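Local coordinates for protein XRE family transcriptional regulator (Pseudomonas putida, PDB 6F8H) that acts as the antitoxin GraA of the HigA type, probably counteracting the toxin GraT and binding operator DNA through its helix-turn-helix domain, at residues I15-I20 / N78-F83; E19-E24 / N48-E53. All blocks are in the same frame, centred on the assembly; numbering follows the deposited sequence.

Interaction 1 of 2, residues I15-I20 / N78-F83; sequences IHPGEI and NLQTAF
The entry into helix 17-29 runs past one side of helix 73-99, bringing the CA of Ile15 within 5.4 Å of the CA of Phe83 and setting Pro17 over Leu79. No direct hydrogen bond joins the two backbones. Instead a water donates to both Ile15 O and Leu79 O, at 2.7 Å from each, and so bridges two carbonyls that cannot bond each other. His16 and Phe83 form a T-shaped pair: the imidazole presents its CD2 edge to one face of the phenyl ring, with the planes at 73° and the ring centroids 4.8 Å apart. CB of His16 lies over that ring as well, a CH-pi contact. His16 is also the N-cap of helix 17-29. With CG anti to the backbone N (chi1 -163°), its ND1 turns back over the first turn and accepts from Gly18 N at 2.9 Å, close to the ring plane; this bond fixes the ring's rotation and with it the edge offered to Phe83. In the all-helical fold the contact thus ties the start of the first helix to the long last helix, whose Asn78 and Thr81 pack against the same residues of the second subunit. Proline suits the first turn, where no backbone N-H is needed, and CG of Pro17 rests 3.9 Å from CB of Leu79. Gln80 OE1 reaches CG of Pro17 at 3.5 Å while accepting from Val57 N. One turn further along helix 17-29, CG1 of the branched Ile20 meets CD1 of Leu79 at 3.7 Å.

Interaction 2 of 2, residues E19-E24 / N48-E53; sequences EILREE and NNILRE
Glu53 OE2 is gripped by both terminal nitrogens of Arg22, NH1 at 2.9 Å and NH2 at 3.3 Å, in a salt bridge whose guanidinium and carboxylate planes lie only 11° apart. The NH1 bond uses the anti lone pair of that oxygen. NH1 also reaches Leu51 O at 3.0 Å; the bend at chi3 (62°) turns the edge of the guanidinium toward both acceptors, which lie close to its plane. A long arginine with several N-H groups can thus serve a carboxylate and a helix-end carbonyl together. Glu53 takes positive phi in the Schellman motif that ends helix 44-51. Its OE2 stands 4.3 Å from Glu19 OE1, a like-charge approach probably eased by Arg13, which pairs with Glu19, and by a water that donates to both oxygens and accepts from Arg22 NH2. A weak bond from Arg22 NH2 to Glu23 extends the network. On the apolar side, leucine's branched end suits packing between helices: CG of Leu21 lies 3.7 Å from CD2 of Leu51. Helices 33-40 and 44-51 form the helix-turn-helix, the latter probably its recognition helix; Leu21 packs on Leu36 of helix 33-40, Leu69 of helix 59-69 and Trp76 of helix 73-99.

Overall arrangement
Both contacts start from helix 17-29: interaction 1 fastens its N-terminal end to helix 73-99, and interaction 2 fastens its next turn to the end of helix 44-51. They share Glu19 and Ile20, and their centres are about 9 Å apart. His16 links them directly, its CB lying 3.5 Å from Glu53 OE1. Close by, the CA of Gly18 packs 3.9 Å from CG2 of Ile50. Helix 17-29 therefore connects the probable DNA-recognition helix to the long helix that meets the second subunit. That subunit packs on Asn78 and Thr81 of segment 78-83 and on neither segment of interaction 2.

Interaction 1 of 2, residues I15-I20 / N78-F83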
loop_
_atom_site.group_PDB
_atom_site.type_symbol
_atom_site.label_atom_id
_atom_site.label_comp_id
_atom_site.label_asym_id
_atom_site.label_seq_id
_atom_site.Cartn_x
_atom_site.Cartn_y
_atom_site.Cartn_z
ATOM N N ILE A 15 3.536 11.952 -5.431
ATOM C CA ILE A 15 2.166 12.449 -5.520
ATOM C C ILE A 15 1.244 11.803 -4.481
ATOM O O ILE A 15 0.871 10.636 -4.605
ATOM C CB ILE A 15 1.569 12.205 -6.912
ATOM C CG1 ILE A 15 2.520 12.735 -7.987
ATOM C CG2 ILE A 15 0.198 12.852 -7.007
ATOM C CD1 ILE A 15 2.775 14.246 -7.882
ATOM N N HIS A 16 0.870 12.561 -3.460
ATOM C CA HIS A 16 -0.058 12.026 -2.470
ATOM C C HIS A 16 -1.459 11.836 -3.083
ATOM O O HIS A 16 -1.936 12.684 -3.833
ATOM C CB HIS A 16 -0.125 12.940 -1.248
ATOM C CG HIS A 16 -0.717 12.281 -0.045
ATOM N ND1 HIS A 16 -2.078 12.149 0.132
ATOM C CD2 HIS A 16 -0.136 11.703 1.029
ATOM C CE1 HIS A 16 -2.312 11.516 1.268
ATOM N NE2 HIS A 16 -1.151 11.241 1.836
ATOM N N PRO A 17 -2.122 10.716 -2.764
ATOM C CA PRO A 17 -3.490 10.493 -3.248
ATOM C C PRO A 17 -4.407 11.668 -2.946
ATOM O O PRO A 17 -5.310 11.958 -3.728
ATOM C CB PRO A 17 -3.935 9.233 -2.482
ATOM C CG PRO A 17 -2.653 8.499 -2.217
ATOM C CD PRO A 17 -1.609 9.571 -1.983
ATOM N N GLY A 18 -4.156 12.366 -1.841
ATOM C CA GLY A 18 -4.964 13.519 -1.483
ATOM C C GLY A 18 -4.826 14.632 -2.512
ATOM O O GLY A 18 -5.758 15.403 -2.753
ATOM N N GLU A 19 -3.660 14.722 -3.134
ATOM C CA GLU A 19 -3.478 15.722 -4.194
ATOM C C GLU A 19 -4.405 15.406 -5.371
ATOM O O GLU A 19 -5.060 16.302 -5.914
ATOM C CB GLU A 19 -2.020 15.778 -4.660
ATOM C CG GLU A 19 -1.777 16.689 -5.879
ATOM C CD GLU A 19 -0.298 16.808 -6.257
ATOM O OE1 GLU A 19 0.525 17.075 -5.368
ATOM O OE2 GLU A 19 0.042 16.627 -7.442
ATOM N N ILE A 20 -4.464 14.136 -5.758
ATOM C CA ILE A 20 -5.395 13.720 -6.814
ATOM C C ILE A 20 -6.840 13.965 -6.362
ATOM O O ILE A 20 -7.656 14.514 -7.118
ATOM C CB ILE A 20 -5.202 12.246 -7.189
ATOM C CG1 ILE A 20 -3.785 12.009 -7.722
ATOM C CG2 ILE A 20 -6.238 11.790 -8.231
ATOM C CD1 ILE A 20 -3.417 12.921 -8.869
ATOM N N ASN A 78 -2.918 2.114 -5.407
ATOM C CA ASN A 78 -1.726 2.256 -6.239
ATOM C C ASN A 78 -1.146 3.671 -6.159
ATOM O O ASN A 78 0.065 3.845 -6.212
ATOM C CB ASN A 78 -2.026 1.873 -7.693
ATOM C CG ASN A 78 -2.322 0.389 -7.847
ATOM O OD1 ASN A 78 -2.076 -0.399 -6.933
ATOM N ND2 ASN A 78 -2.826 0.000 -9.006
ATOM N N LEU A 79 -2.003 4.677 -5.996
ATOM C CA LEU A 79 -1.503 6.032 -5.781
ATOM C C LEU A 79 -0.773 6.087 -4.447
ATOM O O LEU A 79 0.306 6.679 -4.334
ATOM C CB LEU A 79 -2.642 7.056 -5.829
ATOM C CG LEU A 79 -3.165 7.481 -7.207
ATOM C CD1 LEU A 79 -4.394 8.374 -7.040
ATOM C CD2 LEU A 79 -2.075 8.205 -8.029
ATOM N N GLN A 80 -1.355 5.433 -3.440
ATOM C CA GLN A 80 -0.759 5.372 -2.108
ATOM C C GLN A 80 0.597 4.657 -2.103
ATOM O O GLN A 80 1.549 5.148 -1.513
ATOM C CB GLN A 80 -1.704 4.673 -1.118
ATOM C CG GLN A 80 -1.196 4.699 0.325
ATOM C CD GLN A 80 -1.076 6.114 0.874
ATOM O OE1 GLN A 80 -2.037 6.894 0.841
ATOM N NE2 GLN A 80 0.106 6.452 1.387
ATOM N N THR A 81 0.695 3.486 -2.730
ATOM C CA THR A 81 1.982 2.784 -2.695
ATOM C C THR A 81 3.042 3.490 -3.559
ATOM O O THR A 81 4.217 3.468 -3.217
ATOM C CB THR A 81 1.870 1.323 -3.142
ATOM O OG1 THR A 81 1.376 1.280 -4.473
ATOM C CG2 THR A 81 0.929 0.520 -2.207
ATOM N N ALA A 82 2.636 4.108 -4.662
ATOM C CA ALA A 82 3.590 4.856 -5.473
ATOM C C ALA A 82 4.156 6.021 -4.657
ATOM O O ALA A 82 5.368 6.265 -4.648
ATOM C CB ALA A 82 2.942 5.363 -6.749
ATOM N N PHE A 83 3.274 6.724 -3.958
ATOM C CA PHE A 83 3.694 7.819 -3.099
ATOM C C PHE A 83 4.626 7.324 -2.008
ATOM O O PHE A 83 5.669 7.923 -1.765
ATOM C CB PHE A 83 2.488 8.521 -2.478
ATOM C CG PHE A 83 2.842 9.483 -1.376
ATOM C CD1 PHE A 83 3.212 10.797 -1.666
ATOM C CD2 PHE A 83 2.800 9.081 -0.055
ATOM C CE1 PHE A 83 3.530 11.681 -0.652
ATOM C CE2 PHE A 83 3.119 9.954 0.958
ATOM C CZ PHE A 83 3.484 11.259 0.661
HETATM O O HOH W 1 1.307 8.423 -6.150
#

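Interaction 2 of 2, residues E19-E24 / N48-E53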
loop_
_atom_site.group_PDB
_atom_site.type_symbol
_atom_site.label_atom_id
_atom_site.label_comp_id
_atom_site.label_asym_id
_atom_site.label_seq_id
_atom_site.Cartn_x
_atom_site.Cartn_y
_atom_site.Cartn_z
ATOM N N GLU A 19 -3.660 14.722 -3.134
ATOM C CA GLU A 19 -3.478 15.722 -4.194
ATOM C C GLU A 19 -4.405 15.406 -5.371
ATOM O O GLU A 19 -5.060 16.302 -5.914
ATOM C CB GLU A 19 -2.020 15.778 -4.660
ATOM C CG GLU A 19 -1.777 16.689 -5.879
ATOM C CD GLU A 19 -0.298 16.808 -6.257
ATOM O OE1 GLU A 19 0.525 17.075 -5.368
ATOM O OE2 GLU A 19 0.042 16.627 -7.442
ATOM N N ILE A 20 -4.464 14.136 -5.758
ATOM C CA ILE A 20 -5.395 13.720 -6.814
ATOM C C ILE A 20 -6.840 13.965 -6.362
ATOM O O ILE A 20 -7.656 14.514 -7.118
ATOM C CB ILE A 20 -5.202 12.246 -7.189
ATOM C CG1 ILE A 20 -3.785 12.009 -7.722
ATOM C CG2 ILE A 20 -6.238 11.790 -8.231
ATOM C CD1 ILE A 20 -3.417 12.921 -8.869
ATOM N N LEU A 21 -7.161 13.575 -5.124
ATOM C CA LEU A 21 -8.523 13.755 -4.632
ATOM C C LEU A 21 -8.896 15.233 -4.709
ATOM O O LEU A 21 -9.973 15.595 -5.195
ATOM C CB LEU A 21 -8.675 13.230 -3.191
ATOM C CG LEU A 21 -10.072 13.333 -2.580
ATOM C CD1 LEU A 21 -11.093 12.650 -3.484
ATOM C CD2 LEU A 21 -10.091 12.697 -1.183
ATOM N N ARG A 22 -7.974 16.082 -4.273
ATOM C CA ARG A 22 -8.213 17.516 -4.247
ATOM C C ARG A 22 -8.199 18.173 -5.637
ATOM O O ARG A 22 -9.122 18.913 -5.991
ATOM C CB ARG A 22 -7.171 18.178 -3.339
ATOM C CG ARG A 22 -7.497 19.604 -2.945
ATOM C CD ARG A 22 -6.332 20.218 -2.159
ATOM N NE ARG A 22 -5.123 20.278 -2.970
ATOM C CZ ARG A 22 -4.046 19.524 -2.765
ATOM N NH1 ARG A 22 -4.042 18.642 -1.777
ATOM N NH2 ARG A 22 -2.983 19.641 -3.557
ATOM N N GLU A 23 -7.167 17.896 -6.431
ATOM C CA GLU A 23 -6.962 18.639 -7.691
ATOM C C GLU A 23 -7.872 18.162 -8.816
ATOM O O GLU A 23 -8.297 18.968 -9.639
ATOM C CB GLU A 23 -5.514 18.542 -8.162
ATOM C CG GLU A 23 -4.516 19.253 -7.287
ATOM C CD GLU A 23 -4.718 20.758 -7.263
ATOM O OE1 GLU A 23 -5.278 21.316 -8.236
ATOM O OE2 GLU A 23 -4.314 21.388 -6.263
ATOM N N GLU A 24 -8.167 16.861 -8.858
ATOM C CA GLU A 24 -8.918 16.308 -9.973
ATOM C C GLU A 24 -10.391 16.085 -9.642
ATOM O O GLU A 24 -11.254 16.307 -10.486
ATOM C CB GLU A 24 -8.283 14.996 -10.440
ATOM C CG GLU A 24 -6.806 15.133 -10.788
ATOM C CD GLU A 24 -6.327 14.051 -11.735
ATOM O OE1 GLU A 24 -7.191 13.334 -12.285
ATOM O OE2 GLU A 24 -5.094 13.913 -11.939
ATOM N N ASN A 48 -10.497 15.216 5.912
ATOM C CA ASN A 48 -9.645 16.394 6.088
ATOM C C ASN A 48 -8.173 16.025 6.039
ATOM O O ASN A 48 -7.396 16.695 5.377
ATOM C CB ASN A 48 -9.951 17.113 7.412
ATOM C CG ASN A 48 -11.176 18.000 7.323
ATOM O OD1 ASN A 48 -11.573 18.410 6.232
ATOM N ND2 ASN A 48 -11.776 18.316 8.474
ATOM N N ASN A 49 -7.802 14.963 6.749
ATOM C CA ASN A 49 -6.418 14.474 6.736
ATOM C C ASN A 49 -5.907 14.089 5.345
ATOM O O ASN A 49 -4.756 14.357 4.982
ATOM C CB ASN A 49 -6.281 13.263 7.643
ATOM C CG ASN A 49 -6.284 13.628 9.099
ATOM O OD1 ASN A 49 -6.211 14.807 9.460
ATOM N ND2 ASN A 49 -6.362 12.618 9.955
ATOM N N ILE A 50 -6.759 13.448 4.559
ATOM C CA ILE A 50 -6.296 12.968 3.266
ATOM C C ILE A 50 -6.141 14.157 2.298
ATOM O O ILE A 50 -5.119 14.274 1.618
ATOM C CB ILE A 50 -7.233 11.870 2.725
ATOM C CG1 ILE A 50 -7.042 10.617 3.602
ATOM C CG2 ILE A 50 -6.929 11.589 1.241
ATOM C CD1 ILE A 50 -8.085 9.533 3.475
ATOM N N LEU A 51 -7.118 15.061 2.289
ATOM C CA LEU A 51 -7.080 16.261 1.445
ATOM C C LEU A 51 -5.863 17.154 1.732
ATOM O O LEU A 51 -5.323 17.790 0.819
ATOM C CB LEU A 51 -8.371 17.076 1.624
ATOM C CG LEU A 51 -9.664 16.481 1.046
ATOM C CD1 LEU A 51 -10.882 17.320 1.412
ATOM C CD2 LEU A 51 -9.574 16.315 -0.477
ATOM N N ARG A 52 -5.444 17.209 2.994
ATOM C CA ARG A 52 -4.259 17.975 3.386
ATOM C C ARG A 52 -2.997 17.125 3.237
ATOM O O ARG A 52 -1.888 17.569 3.552
ATOM C CB ARG A 52 -4.389 18.487 4.825
ATOM C CG ARG A 52 -4.417 17.381 5.857
ATOM C CD ARG A 52 -4.723 17.893 7.262
ATOM N NE ARG A 52 -3.517 18.255 8.003
ATOM C CZ ARG A 52 -3.228 19.491 8.400
ATOM N NH1 ARG A 52 -4.067 20.486 8.131
ATOM N NH2 ARG A 52 -2.102 19.729 9.070
ATOM N N GLU A 53 -3.184 15.904 2.741
ATOM C CA GLU A 53 -2.087 14.982 2.448
ATOM C C GLU A 53 -1.350 14.571 3.701
ATOM O O GLU A 53 -0.162 14.281 3.651
ATOM C CB GLU A 53 -1.110 15.596 1.437
ATOM C CG GLU A 53 -1.794 16.006 0.159
ATOM C CD GLU A 53 -0.865 16.711 -0.830
ATOM O OE1 GLU A 53 0.358 16.399 -0.876
ATOM O OE2 GLU A 53 -1.381 17.578 -1.565
HETATM O O HOH W 2 1.610 15.147 -3.222
HETATM O O HOH W 3 0.076 18.769 -3.290
#